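Local coordinates for protein phenol hydroxylase component phL (Pseudomonas stutzeri, PDB 3U52) that probably serves as a helical, non-catalytic subunit of a multicomponent phenol hydroxylase, packing against other protein chains of the oxygenase complex, at residues T30-A35 with P76-Y81; S94-F99 with G164-R169; R121-L126 with L229-M234; N134-K139 with D204-D209; A266-V271 with K322-Q327. All blocks are in the same frame, centred on the assembly; numbering follows the deposited sequence.

Contact 1 (T30-A35 with P76-Y81); sequences TRYQEA and PRQFYY
The capped first turn of the short helix 31-36 meets the loop that leads into helix 81-105, with Tyr32 packed on Gln78 and Tyr80 packed on Arg31. Gln78 has left-handed backbone angles, and its CA lies over one face of the Tyr32 ring, 3.9 Å from the ring centroid, in a CH-pi contact set toward the rim. The Phe79-Tyr80 peptide comes to the edge of the same ring: Phe79 O lies in the ring plane, 3.5 Å from Tyr32 CE1. With CG anti to the backbone N (chi1 179°), Tyr32 extends from its helix along this loop, and its hydroxyl ends in a hydrogen bond with the backbone N of Asp75. A second CH-pi contact runs the other way, the CB of Arg31 standing over a face of the Tyr80 ring, 4.1 Å from the centroid. Beyond that CB the arginine leaves the contact, and its NH2 forms a salt bridge with an acidic side chain of another protein chain. Ala35 CB packs 3.8 Å from Tyr80 CB. At the start of the helix, Gln33 N donates to Thr30 OG1 (2.9 Å) while Thr30 N donates to Gln33 OE1 (3.0 Å). This reciprocal pair is a capping box, and Tyr80 takes the N-cap position of helix 81-105, so two helix starts are packed together.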
# COMPACT_ATOMS: atom_id res chain seq x y z
N THR D 30 17.52 -8.58 4.85
CA THR D 30 16.44 -7.78 5.44
C THR D 30 16.40 -6.39 4.79
O THR D 30 17.36 -5.96 4.15
CB THR D 30 16.61 -7.64 6.93
OG1 THR D 30 17.80 -6.90 7.19
CG2 THR D 30 16.75 -9.02 7.60
N ARG D 31 15.28 -5.69 4.96
CA ARG D 31 15.18 -4.29 4.56
C ARG D 31 16.28 -3.46 5.26
O ARG D 31 16.94 -2.63 4.62
CB ARG D 31 13.78 -3.72 4.83
CG ARG D 31 12.64 -4.30 3.92
CD ARG D 31 12.14 -3.40 2.76
NE ARG D 31 11.17 -4.09 1.87
CZ ARG D 31 11.33 -4.30 0.54
NH1 ARG D 31 12.41 -3.90 -0.10
NH2 ARG D 31 10.40 -4.94 -0.16
N TYR D 32 16.48 -3.70 6.56
CA TYR D 32 17.54 -3.01 7.31
C TYR D 32 18.89 -3.25 6.70
O TYR D 32 19.64 -2.30 6.53
CB TYR D 32 17.54 -3.41 8.80
CG TYR D 32 18.63 -2.71 9.58
CD1 TYR D 32 18.55 -1.35 9.89
CD2 TYR D 32 19.78 -3.39 9.95
CE1 TYR D 32 19.59 -0.71 10.61
CE2 TYR D 32 20.81 -2.75 10.65
CZ TYR D 32 20.70 -1.42 10.97
OH TYR D 32 21.75 -0.83 11.65
N GLN D 33 19.21 -4.51 6.35
CA GLN D 33 20.52 -4.82 5.76
C GLN D 33 20.74 -4.11 4.43
O GLN D 33 21.76 -3.44 4.30
CB GLN D 33 20.79 -6.31 5.59
CG GLN D 33 20.94 -7.04 6.96
CD GLN D 33 20.91 -8.56 6.84
OE1 GLN D 33 20.19 -9.10 6.03
NE2 GLN D 33 21.67 -9.23 7.69
N GLU D 34 19.81 -4.23 3.48
CA GLU D 34 19.95 -3.57 2.17
C GLU D 34 20.06 -2.03 2.26
O GLU D 34 20.63 -1.38 1.37
CB GLU D 34 18.85 -4.00 1.18
CG GLU D 34 18.98 -5.49 0.90
CD GLU D 34 18.16 -6.05 -0.27
OE1 GLU D 34 17.09 -5.51 -0.60
OE2 GLU D 34 18.58 -7.10 -0.83
N ALA D 35 19.51 -1.48 3.32
CA ALA D 35 19.42 -0.05 3.45
C ALA D 35 20.60 0.55 4.15
O ALA D 35 20.79 1.76 4.05
CB ALA D 35 18.13 0.36 4.20
N PRO D 76 20.14 -2.43 17.14
CA PRO D 76 19.23 -3.46 17.65
C PRO D 76 17.75 -3.24 17.26
O PRO D 76 17.02 -4.23 17.13
CB PRO D 76 19.40 -3.39 19.19
CG PRO D 76 20.65 -2.59 19.43
CD PRO D 76 20.88 -1.72 18.21
N ARG D 77 17.31 -1.99 17.11
CA ARG D 77 15.96 -1.65 16.67
C ARG D 77 15.75 -1.90 15.15
O ARG D 77 14.63 -1.94 14.66
CB ARG D 77 15.66 -0.17 17.00
CG ARG D 77 15.83 0.25 18.46
CD ARG D 77 15.96 1.79 18.53
NE ARG D 77 16.98 2.31 17.60
CZ ARG D 77 17.14 3.60 17.28
NH1 ARG D 77 16.42 4.52 17.87
NH2 ARG D 77 18.05 3.97 16.39
N GLN D 78 16.85 -2.05 14.40
CA GLN D 78 16.80 -2.23 12.92
C GLN D 78 16.07 -1.10 12.17
O GLN D 78 15.30 -1.33 11.23
CB GLN D 78 16.22 -3.59 12.59
CG GLN D 78 16.88 -4.69 13.42
CD GLN D 78 18.08 -5.26 12.77
OE1 GLN D 78 19.24 -4.98 13.19
NE2 GLN D 78 17.86 -6.08 11.74
N PHE D 79 16.30 0.14 12.60
CA PHE D 79 15.67 1.28 12.00
C PHE D 79 16.38 1.64 10.68
O PHE D 79 17.49 2.14 10.67
CB PHE D 79 15.72 2.48 12.95
CG PHE D 79 14.65 2.51 14.01
CD1 PHE D 79 14.59 3.60 14.89
CD2 PHE D 79 13.71 1.50 14.16
CE1 PHE D 79 13.60 3.65 15.90
CE2 PHE D 79 12.73 1.55 15.17
CZ PHE D 79 12.65 2.62 16.02
N TYR D 80 15.70 1.40 9.57
CA TYR D 80 15.96 2.14 8.33
C TYR D 80 14.91 3.21 8.35
O TYR D 80 14.08 3.24 9.29
CB TYR D 80 15.91 1.22 7.10
CG TYR D 80 14.60 0.48 6.97
CD1 TYR D 80 13.62 0.92 6.12
CD2 TYR D 80 14.36 -0.66 7.70
CE1 TYR D 80 12.40 0.28 6.01
CE2 TYR D 80 13.16 -1.32 7.59
CZ TYR D 80 12.18 -0.83 6.75
OH TYR D 80 10.95 -1.47 6.62
N TYR D 81 14.89 4.09 7.34
CA TYR D 81 14.04 5.28 7.39
C TYR D 81 12.56 4.95 7.65
O TYR D 81 11.93 5.56 8.50
CB TYR D 81 14.15 6.10 6.11
CG TYR D 81 13.29 7.32 6.11
CD1 TYR D 81 13.78 8.55 6.57
CD2 TYR D 81 11.97 7.27 5.64
CE1 TYR D 81 13.00 9.68 6.54
CE2 TYR D 81 11.18 8.43 5.61
CZ TYR D 81 11.71 9.62 6.06
OH TYR D 81 10.96 10.74 6.01

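Contact 2 (S94-F99 with G164-R169); sequences SAETSF and GQYLSR
Helices 81-105 and 147-175 run side by side in the helical bundle, bridged here by a salt bridge between Glu96 and Arg169. The guanidinium grips the carboxylate end-on, one nitrogen to each oxygen. Arg169 NH2 donates to Glu96 OE2 at 2.6 Å, meeting its syn lone pair within the guanidinium plane, whereas Arg169 NH1 reaches Glu96 OE1 at 3.1 Å on a more bent path (143°). The hydroxyl of Tyr166 gives OE2 a second, longer bond (3.3 Å) from the anti side. The short axis segments are nearly parallel, 9° apart, but 12.1 Å separates them, and large side chains span that distance. Phe99 does much of this work: the guanidinium carbon Arg169 CZ sits over its ring face, 4.9 Å from the centroid, as a cation-pi pair. Its ring also lies near parallel to that of Tyr166 (22°), slid so far that they barely overlap, with Phe99 CE1 and Tyr166 CD2 3.6 Å apart. An alanine in place of Glu96 would probably leave the Arg169 guanidinium without its charged mate on this helix and the Tyr166 hydroxyl without this acceptor. Beside that hydroxyl, Ala95 CB packs at 3.4 Å from Tyr166 OH.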
# COMPACT_ATOMS: atom_id res chain seq x y z
N SER D 94 -0.05 9.61 20.28
CA SER D 94 -0.42 9.70 21.69
C SER D 94 -0.00 11.05 22.27
O SER D 94 -0.69 11.58 23.14
CB SER D 94 0.26 8.57 22.49
OG SER D 94 -0.25 7.30 22.14
N ALA D 95 1.14 11.59 21.83
CA ALA D 95 1.62 12.85 22.40
C ALA D 95 0.74 14.00 21.97
O ALA D 95 0.45 14.85 22.77
CB ALA D 95 3.09 13.09 22.00
N GLU D 96 0.27 14.01 20.73
CA GLU D 96 -0.60 15.09 20.21
C GLU D 96 -1.95 15.12 20.93
O GLU D 96 -2.50 16.17 21.20
CB GLU D 96 -0.88 14.96 18.72
CG GLU D 96 0.31 15.33 17.84
CD GLU D 96 0.97 16.67 18.21
OE1 GLU D 96 0.25 17.70 18.29
OE2 GLU D 96 2.20 16.67 18.40
N THR D 97 -2.45 13.93 21.21
CA THR D 97 -3.72 13.78 21.93
C THR D 97 -3.59 14.22 23.40
O THR D 97 -4.49 14.84 23.92
CB THR D 97 -4.17 12.31 21.77
OG1 THR D 97 -4.83 12.24 20.49
CG2 THR D 97 -5.12 11.92 22.82
N SER D 98 -2.45 13.93 24.03
CA SER D 98 -2.20 14.40 25.42
C SER D 98 -2.07 15.91 25.50
O SER D 98 -2.58 16.51 26.42
CB SER D 98 -1.00 13.72 26.02
OG SER D 98 -1.26 12.34 26.05
N PHE D 99 -1.39 16.52 24.53
CA PHE D 99 -1.34 17.99 24.40
C PHE D 99 -2.71 18.64 24.20
O PHE D 99 -3.02 19.65 24.83
CB PHE D 99 -0.32 18.44 23.30
CG PHE D 99 1.07 18.58 23.82
CD1 PHE D 99 1.88 17.47 23.98
CD2 PHE D 99 1.54 19.83 24.24
CE1 PHE D 99 3.16 17.58 24.52
CE2 PHE D 99 2.81 19.95 24.80
CZ PHE D 99 3.62 18.84 24.94
N GLY D 164 12.52 19.04 21.89
CA GLY D 164 12.63 20.48 22.15
C GLY D 164 11.37 21.19 21.77
O GLY D 164 10.91 22.09 22.51
N GLN D 165 10.75 20.75 20.67
CA GLN D 165 9.42 21.31 20.27
C GLN D 165 8.29 21.02 21.26
O GLN D 165 7.57 21.92 21.64
CB GLN D 165 9.04 20.94 18.81
CG GLN D 165 9.98 21.63 17.81
CD GLN D 165 9.81 21.17 16.40
OE1 GLN D 165 10.17 21.86 15.48
NE2 GLN D 165 9.28 19.98 16.23
N TYR D 166 8.16 19.78 21.72
CA TYR D 166 7.24 19.48 22.84
C TYR D 166 7.44 20.36 24.09
O TYR D 166 6.45 20.85 24.65
CB TYR D 166 7.34 18.01 23.24
CG TYR D 166 6.64 17.13 22.24
CD1 TYR D 166 7.19 15.93 21.82
CD2 TYR D 166 5.41 17.51 21.72
CE1 TYR D 166 6.53 15.12 20.87
CE2 TYR D 166 4.73 16.71 20.77
CZ TYR D 166 5.30 15.53 20.35
OH TYR D 166 4.64 14.74 19.44
N LEU D 167 8.69 20.53 24.52
CA LEU D 167 9.00 21.36 25.72
C LEU D 167 8.60 22.82 25.45
O LEU D 167 7.97 23.46 26.30
CB LEU D 167 10.49 21.23 26.11
CG LEU D 167 11.04 19.94 26.72
CD1 LEU D 167 12.58 19.88 26.62
CD2 LEU D 167 10.55 19.71 28.15
N SER D 168 8.93 23.34 24.28
CA SER D 168 8.39 24.61 23.80
C SER D 168 6.87 24.76 23.91
O SER D 168 6.35 25.82 24.34
CB SER D 168 8.79 24.82 22.36
OG SER D 168 10.20 24.82 22.27
N ARG D 169 6.14 23.73 23.49
CA ARG D 169 4.69 23.80 23.50
C ARG D 169 4.08 23.83 24.89
O ARG D 169 3.01 24.39 25.09
CB ARG D 169 4.13 22.61 22.73
CG ARG D 169 4.21 22.84 21.23
CD ARG D 169 2.98 22.24 20.66
NE ARG D 169 3.34 21.06 19.96
CZ ARG D 169 2.55 20.03 19.70
NH1 ARG D 169 1.30 19.94 20.16
NH2 ARG D 169 3.09 19.05 19.00

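Contact 3 (R121-L126 with L229-M234); sequences RLLVPL and LVYDKM. With XE (xenon), chain B.
Leu126 and Val230 meet tip to tip, and the fit is tight. The methyl CD1 of Leu126 enters the fork of the valine, 3.5 Å from Val230 CG1, closer than usual for two carbons, and 3.9 Å from Val230 CG2. Val230 CG1 is in turn the bump that fills a hollow among three side chains. Leu126 CD1 presses on it, Leu123 CD1 lies 4.0 Å from it, and the ring of the adjacent Tyr231 spreads beneath it, with CG1 3.8 Å above the ring plane and over its centre. Pointing CG1 anti to the backbone N (chi1 179°) turns this branch into the hollow. The two leucines also lean on the tyrosine itself: Leu126 CD1 is 3.9 Å from Tyr231 OH, and Leu123 CD1 is 4.3 Å from Tyr231 CE2. A type I turn from Leu123 to Leu126 links helix 113-122 to helix 126-143 and brings both leucines to the same neighbour. Helix 211-240 widens here into a pi-type turn in which Met234 N donates to Leu229 O at 2.7 Å. Leu167 of helix 147-175 and Leu300 of helix 276-302 add further apolar surface around the cluster. The widened turn also carries Asp232, whose OD1 lies 3.6 Å from a bound xenon in a pocket completed by Tyr227 and Tyr257.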
# COMPACT_ATOMS: atom_id res chain seq x y z
N ARG D 121 11.21 27.63 34.64
CA ARG D 121 12.57 27.76 35.19
C ARG D 121 13.29 26.42 35.27
O ARG D 121 14.51 26.37 35.07
CB ARG D 121 12.55 28.47 36.57
CG ARG D 121 13.92 28.56 37.23
CD ARG D 121 13.90 29.45 38.49
NE ARG D 121 15.26 29.72 38.96
CZ ARG D 121 15.85 29.14 40.01
NH1 ARG D 121 15.19 28.26 40.77
NH2 ARG D 121 17.09 29.49 40.32
N LEU D 122 12.57 25.35 35.57
CA LEU D 122 13.23 24.06 35.80
C LEU D 122 13.16 23.11 34.60
O LEU D 122 14.08 22.33 34.39
CB LEU D 122 12.63 23.38 37.04
CG LEU D 122 12.77 24.23 38.31
CD1 LEU D 122 12.07 23.53 39.47
CD2 LEU D 122 14.26 24.47 38.62
N LEU D 123 12.08 23.21 33.83
CA LEU D 123 11.77 22.26 32.74
C LEU D 123 11.96 22.86 31.35
O LEU D 123 12.72 22.33 30.54
CB LEU D 123 10.33 21.71 32.89
CG LEU D 123 9.94 20.63 31.85
CD1 LEU D 123 10.87 19.42 32.01
CD2 LEU D 123 8.51 20.22 32.02
N VAL D 124 11.29 23.96 31.06
CA VAL D 124 11.30 24.47 29.70
C VAL D 124 12.70 24.80 29.13
O VAL D 124 12.92 24.55 27.94
CB VAL D 124 10.22 25.60 29.49
CG1 VAL D 124 10.33 26.22 28.12
CG2 VAL D 124 8.79 25.01 29.71
N PRO D 125 13.65 25.35 29.96
CA PRO D 125 14.95 25.68 29.32
C PRO D 125 15.76 24.48 28.80
O PRO D 125 16.68 24.66 28.00
CB PRO D 125 15.70 26.50 30.39
CG PRO D 125 14.59 27.01 31.34
CD PRO D 125 13.60 25.83 31.34
N LEU D 126 15.40 23.27 29.20
CA LEU D 126 15.91 22.07 28.58
C LEU D 126 15.73 22.02 27.05
O LEU D 126 16.45 21.27 26.41
CB LEU D 126 15.28 20.81 29.21
CG LEU D 126 15.52 20.55 30.71
CD1 LEU D 126 14.88 19.21 31.11
CD2 LEU D 126 17.00 20.50 30.96
N LEU D 229 17.39 12.02 35.79
CA LEU D 229 17.18 13.08 36.77
C LEU D 229 15.89 13.83 36.51
O LEU D 229 15.08 14.04 37.41
CB LEU D 229 18.35 14.08 36.81
CG LEU D 229 18.22 15.28 37.77
CD1 LEU D 229 18.16 14.82 39.23
CD2 LEU D 229 19.39 16.23 37.55
N VAL D 230 15.71 14.24 35.26
CA VAL D 230 14.58 15.09 34.89
C VAL D 230 13.23 14.33 34.73
O VAL D 230 12.20 14.71 35.33
CB VAL D 230 14.89 15.94 33.65
CG1 VAL D 230 13.66 16.81 33.28
CG2 VAL D 230 16.08 16.85 33.91
N TYR D 231 13.22 13.27 33.93
CA TYR D 231 11.95 12.64 33.57
C TYR D 231 11.56 11.48 34.45
O TYR D 231 10.46 10.94 34.30
CB TYR D 231 11.91 12.25 32.07
CG TYR D 231 12.15 13.45 31.18
CD1 TYR D 231 13.38 13.68 30.61
CD2 TYR D 231 11.16 14.40 31.00
CE1 TYR D 231 13.61 14.83 29.80
CE2 TYR D 231 11.38 15.51 30.21
CZ TYR D 231 12.60 15.72 29.62
OH TYR D 231 12.76 16.86 28.85
N ASP D 232 12.46 11.09 35.36
CA ASP D 232 12.12 10.17 36.42
C ASP D 232 12.07 10.85 37.77
O ASP D 232 11.02 10.91 38.40
CB ASP D 232 13.12 9.04 36.50
CG ASP D 232 12.81 7.92 35.52
OD1 ASP D 232 11.74 7.95 34.85
OD2 ASP D 232 13.67 7.00 35.40
N LYS D 233 13.23 11.36 38.23
CA LYS D 233 13.31 11.91 39.59
C LYS D 233 12.59 13.24 39.77
O LYS D 233 11.73 13.35 40.65
CB LYS D 233 14.76 11.89 40.11
CG LYS D 233 15.18 10.44 40.26
CD LYS D 233 16.65 10.28 40.47
CE LYS D 233 17.20 8.97 39.89
NZ LYS D 233 16.65 7.75 40.55
N MET D 234 12.88 14.23 38.93
CA MET D 234 12.11 15.46 38.96
C MET D 234 10.62 15.18 38.70
O MET D 234 9.76 15.80 39.35
CB MET D 234 12.65 16.44 37.95
CG MET D 234 12.55 17.87 38.36
SD MET D 234 13.69 18.95 37.39
CE MET D 234 15.24 18.07 37.65
XE XE B . 13.90 8.52 31.97

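Contact 4 (N134-K139 with D204-D209); sequences NMNNAK and DTLVVD
Lys139 stretches from helix 126-143 to the loop just beyond helix 196-205, meeting Val208 and Asp209 with its far end. From CB the chain sets out with CG anti to the backbone N (chi1 -169°), then bends at chi2 (-102°), and the side chain touches Leu214 of helix 211-240. CE arrives beside two backbone carbonyls, 3.3 Å from Val208 O and 3.6 Å from Asp209 O. A last bend at chi4 directs NZ to Asp209 O, where it makes a weak hydrogen bond of 3.3 Å. The stronger partner of this amine is Asp143, one helical turn further along its own helix, in a salt bridge. The Asp209 carboxylate is not in contact with the amine but stands near it, OD1 being 5.2 Å from Lys139 NZ, and may add some electrostatic attraction. One turn back, the side chain of Asn136 crosses those of Thr205 and Leu206 at about a right angle. The hydroxyl of Thr205 is engaged by Val202 O within its own helix. Leu206 instead extends CD2 toward helix 126-143, reaching 4.0 Å from Met135 CB; its side chain also lies close to a bound xenon. The type I turn from Thr205 to Val208 thus rests on helix 126-143, with helix 211-240 against Asn136, Lys139 and Val208 and helix 147-175 covering the Asn134 and Asn137 side.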
# COMPACT_ATOMS: atom_id res chain seq x y z
N ASN D 134 20.57 18.19 19.19
CA ASN D 134 20.30 18.19 17.75
C ASN D 134 21.55 18.58 16.94
O ASN D 134 21.93 17.88 16.01
CB ASN D 134 19.10 19.11 17.42
CG ASN D 134 18.97 19.44 15.96
OD1 ASN D 134 19.34 20.54 15.54
ND2 ASN D 134 18.42 18.51 15.16
N MET D 135 22.21 19.69 17.31
CA MET D 135 23.36 20.17 16.54
C MET D 135 24.54 19.17 16.61
O MET D 135 25.21 18.90 15.58
CB MET D 135 23.79 21.57 16.98
CG MET D 135 22.71 22.64 16.79
SD MET D 135 23.35 24.17 17.45
CE MET D 135 24.65 24.50 16.23
N ASN D 136 24.78 18.60 17.79
CA ASN D 136 25.89 17.63 17.96
C ASN D 136 25.69 16.35 17.17
O ASN D 136 26.63 15.81 16.59
CB ASN D 136 26.09 17.30 19.43
CG ASN D 136 26.63 18.48 20.22
OD1 ASN D 136 26.44 18.59 21.44
ND2 ASN D 136 27.29 19.38 19.51
N ASN D 137 24.45 15.89 17.10
CA ASN D 137 24.13 14.70 16.32
C ASN D 137 24.10 14.95 14.83
O ASN D 137 24.43 14.02 14.09
CB ASN D 137 22.80 14.08 16.83
CG ASN D 137 23.00 13.37 18.18
OD1 ASN D 137 22.44 13.77 19.24
ND2 ASN D 137 23.79 12.33 18.13
N ALA D 138 23.69 16.14 14.37
CA ALA D 138 23.92 16.51 12.97
C ALA D 138 25.40 16.49 12.60
O ALA D 138 25.76 16.00 11.51
CB ALA D 138 23.32 17.89 12.62
N LYS D 139 26.23 17.06 13.45
CA LYS D 139 27.71 16.94 13.27
C LYS D 139 28.19 15.48 13.11
O LYS D 139 28.90 15.15 12.16
CB LYS D 139 28.46 17.72 14.37
CG LYS D 139 30.00 17.93 14.20
CD LYS D 139 30.73 16.94 15.10
CE LYS D 139 32.19 17.32 15.52
NZ LYS D 139 33.05 17.64 14.38
N ASP D 204 30.48 24.25 25.29
CA ASP D 204 31.74 23.49 25.21
C ASP D 204 31.66 22.26 24.28
O ASP D 204 32.55 22.01 23.45
CB ASP D 204 32.21 23.08 26.61
CG ASP D 204 32.78 24.26 27.45
OD1 ASP D 204 32.98 25.43 26.96
OD2 ASP D 204 32.98 24.01 28.66
N THR D 205 30.58 21.51 24.39
CA THR D 205 30.38 20.38 23.48
C THR D 205 30.35 20.76 21.99
O THR D 205 30.80 19.98 21.14
CB THR D 205 29.13 19.56 23.83
OG1 THR D 205 27.93 20.25 23.39
CG2 THR D 205 29.08 19.26 25.33
N LEU D 206 29.86 21.96 21.69
CA LEU D 206 29.65 22.40 20.33
C LEU D 206 30.97 22.66 19.60
O LEU D 206 31.02 22.91 18.39
CB LEU D 206 28.76 23.64 20.34
CG LEU D 206 27.26 23.45 20.70
CD1 LEU D 206 26.53 24.77 20.68
CD2 LEU D 206 26.56 22.53 19.68
N VAL D 207 32.07 22.60 20.34
CA VAL D 207 33.37 22.93 19.81
C VAL D 207 34.24 21.64 19.77
O VAL D 207 35.35 21.64 19.26
CB VAL D 207 33.84 24.12 20.72
CG1 VAL D 207 35.07 23.85 21.44
CG2 VAL D 207 33.69 25.46 19.99
N VAL D 208 33.71 20.53 20.25
CA VAL D 208 34.43 19.23 20.21
C VAL D 208 34.63 18.81 18.75
O VAL D 208 33.70 18.85 17.96
CB VAL D 208 33.66 18.13 21.04
CG1 VAL D 208 34.22 16.68 20.80
CG2 VAL D 208 33.67 18.47 22.50
N ASP D 209 35.85 18.40 18.40
CA ASP D 209 36.19 17.94 17.04
C ASP D 209 35.96 16.45 16.79
O ASP D 209 35.57 16.06 15.69
CB ASP D 209 37.70 18.18 16.75
CG ASP D 209 38.06 19.65 16.50
OD1 ASP D 209 37.25 20.39 15.89
OD2 ASP D 209 39.18 20.04 16.91

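Contact 5 (A266-V271 with K322-Q327); sequences AMMKAV and KKFELQ
This is an apolar packing contact between the C-terminal part of helix 251-274 and the turn that follows helix 307-322, centred on Phe324 lying across Met268. Met268 CB stands almost straight above the ring centre, 3.6 Å from the centroid and 11° off the normal, a CH-pi contact over the face. The edge of the same ring is taken by Lys269, whose CG lies 3.8 Å from Phe324 CE2, so two successive helix residues hold the ring from two directions. Met268 bends at chi2 and chi3 (-56° and -74°) and swings its methyl past the phenyl to Leu326, with CE and Leu326 CD1 3.7 Å apart. An alanine at Phe324 would probably open a gap over Met268 CB and leave the Lys269 chain with less to lie against. On the outer side, Lys269 NZ passes 3.8 Å from Lys323 O, with the Lys323 amine nearby as a like charge. The loop is shaped by a type I turn from Lys322 to Glu325, in which Glu325 N donates to Lys322 O at 3.1 Å. Glu325, with positive phi, is the C-prime residue of a Schellman motif, and Phe324 and Leu326 on its two sides are the apolar residues that seat this helix end on helix 251-274.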
# COMPACT_ATOMS: atom_id res chain seq x y z
N ALA D 266 24.45 -0.77 22.54
CA ALA D 266 25.06 -1.63 21.51
C ALA D 266 26.31 -0.97 20.86
O ALA D 266 27.31 -1.65 20.59
CB ALA D 266 24.07 -2.03 20.47
N MET D 267 26.25 0.35 20.61
CA MET D 267 27.39 1.05 20.05
C MET D 267 28.59 1.09 21.03
O MET D 267 29.72 0.78 20.63
CB MET D 267 27.02 2.46 19.65
CG MET D 267 28.22 3.31 19.13
SD MET D 267 27.61 4.95 18.62
CE MET D 267 27.34 5.72 20.23
N MET D 268 28.35 1.46 22.28
CA MET D 268 29.39 1.37 23.33
C MET D 268 29.98 -0.04 23.48
O MET D 268 31.17 -0.17 23.57
CB MET D 268 28.89 1.89 24.66
CG MET D 268 28.79 3.43 24.75
SD MET D 268 30.33 4.31 24.38
CE MET D 268 31.24 3.96 25.90
N LYS D 269 29.15 -1.09 23.52
CA LYS D 269 29.67 -2.46 23.64
C LYS D 269 30.65 -2.85 22.54
O LYS D 269 31.65 -3.50 22.81
CB LYS D 269 28.57 -3.51 23.66
CG LYS D 269 27.84 -3.63 24.99
CD LYS D 269 27.08 -4.98 25.07
CE LYS D 269 27.69 -5.92 26.10
NZ LYS D 269 27.50 -5.37 27.49
N ALA D 270 30.35 -2.45 21.30
CA ALA D 270 31.17 -2.82 20.15
C ALA D 270 32.46 -2.01 20.09
O ALA D 270 33.51 -2.56 19.75
CB ALA D 270 30.37 -2.69 18.85
N VAL D 271 32.39 -0.72 20.44
CA VAL D 271 33.58 0.16 20.42
C VAL D 271 34.56 -0.16 21.60
O VAL D 271 35.76 -0.33 21.39
CB VAL D 271 33.16 1.65 20.37
CG1 VAL D 271 34.35 2.56 20.35
CG2 VAL D 271 32.35 1.92 19.11
N LYS D 322 30.08 0.23 33.75
CA LYS D 322 30.73 -1.03 34.18
C LYS D 322 30.51 -2.18 33.22
O LYS D 322 31.40 -2.99 33.05
CB LYS D 322 30.31 -1.43 35.59
CG LYS D 322 31.22 -0.83 36.65
CD LYS D 322 30.70 -1.05 38.08
CE LYS D 322 31.59 -0.32 39.06
NZ LYS D 322 30.77 0.48 40.02
N LYS D 323 29.34 -2.23 32.58
CA LYS D 323 29.08 -3.22 31.52
C LYS D 323 30.07 -3.14 30.35
O LYS D 323 30.30 -4.15 29.67
CB LYS D 323 27.66 -3.06 30.97
CG LYS D 323 26.56 -3.54 31.91
CD LYS D 323 25.15 -3.26 31.29
CE LYS D 323 24.04 -4.21 31.85
NZ LYS D 323 22.81 -4.33 30.93
N PHE D 324 30.64 -1.96 30.09
CA PHE D 324 31.58 -1.79 28.98
C PHE D 324 33.02 -1.90 29.43
O PHE D 324 33.92 -1.65 28.62
CB PHE D 324 31.39 -0.46 28.26
CG PHE D 324 29.96 -0.06 28.04
CD1 PHE D 324 29.54 1.21 28.37
CD2 PHE D 324 29.04 -0.96 27.51
CE1 PHE D 324 28.22 1.59 28.19
CE2 PHE D 324 27.73 -0.59 27.32
CZ PHE D 324 27.32 0.68 27.66
N GLU D 325 33.23 -2.26 30.69
CA GLU D 325 34.55 -2.35 31.30
C GLU D 325 35.10 -0.94 31.42
O GLU D 325 36.24 -0.68 31.04
CB GLU D 325 35.54 -3.22 30.46
CG GLU D 325 35.18 -4.73 30.27
CD GLU D 325 35.72 -5.32 28.93
OE1 GLU D 325 36.68 -6.13 28.97
OE2 GLU D 325 35.19 -4.96 27.83
N LEU D 326 34.27 -0.01 31.90
CA LEU D 326 34.67 1.38 32.03
C LEU D 326 34.22 1.92 33.37
O LEU D 326 33.29 1.41 33.97
CB LEU D 326 34.09 2.25 30.90
CG LEU D 326 34.53 2.00 29.46
CD1 LEU D 326 33.55 2.64 28.48
CD2 LEU D 326 35.93 2.51 29.23
N GLN D 327 34.88 2.98 33.83
CA GLN D 327 34.69 3.46 35.18
C GLN D 327 34.15 4.88 35.24
O GLN D 327 34.54 5.73 34.44
CB GLN D 327 36.02 3.42 35.94
CG GLN D 327 35.88 3.33 37.45
CD GLN D 327 36.15 1.93 38.00
OE1 GLN D 327 35.28 1.04 37.94
NE2 GLN D 327 37.35 1.74 38.56

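How the contacts relate
Contacts 2, 3 and 5 are buried, the last with a fringe of exposed lysines, while contacts 1 and 4 are partly buried. Contacts 2 and 3 adjoin: Leu167 of 164-169 packs against Leu123, Leu126 and Tyr231, so helix 147-175 serves both, carrying its charged and aromatic side to contact 2 and an apolar one to contact 3. Contact 4 lies nested in the loop that contact 3 closes, and adds to its apolar packing a lysine that reaches loop carbonyls. Contacts 1 and 5 join loops to helices through CH-pi packing and touch each other where Pro76 meets Ala266. Contacts 1, 2 and 4 border another protein chain, whereas contacts 3 and 5 are held within this subunit.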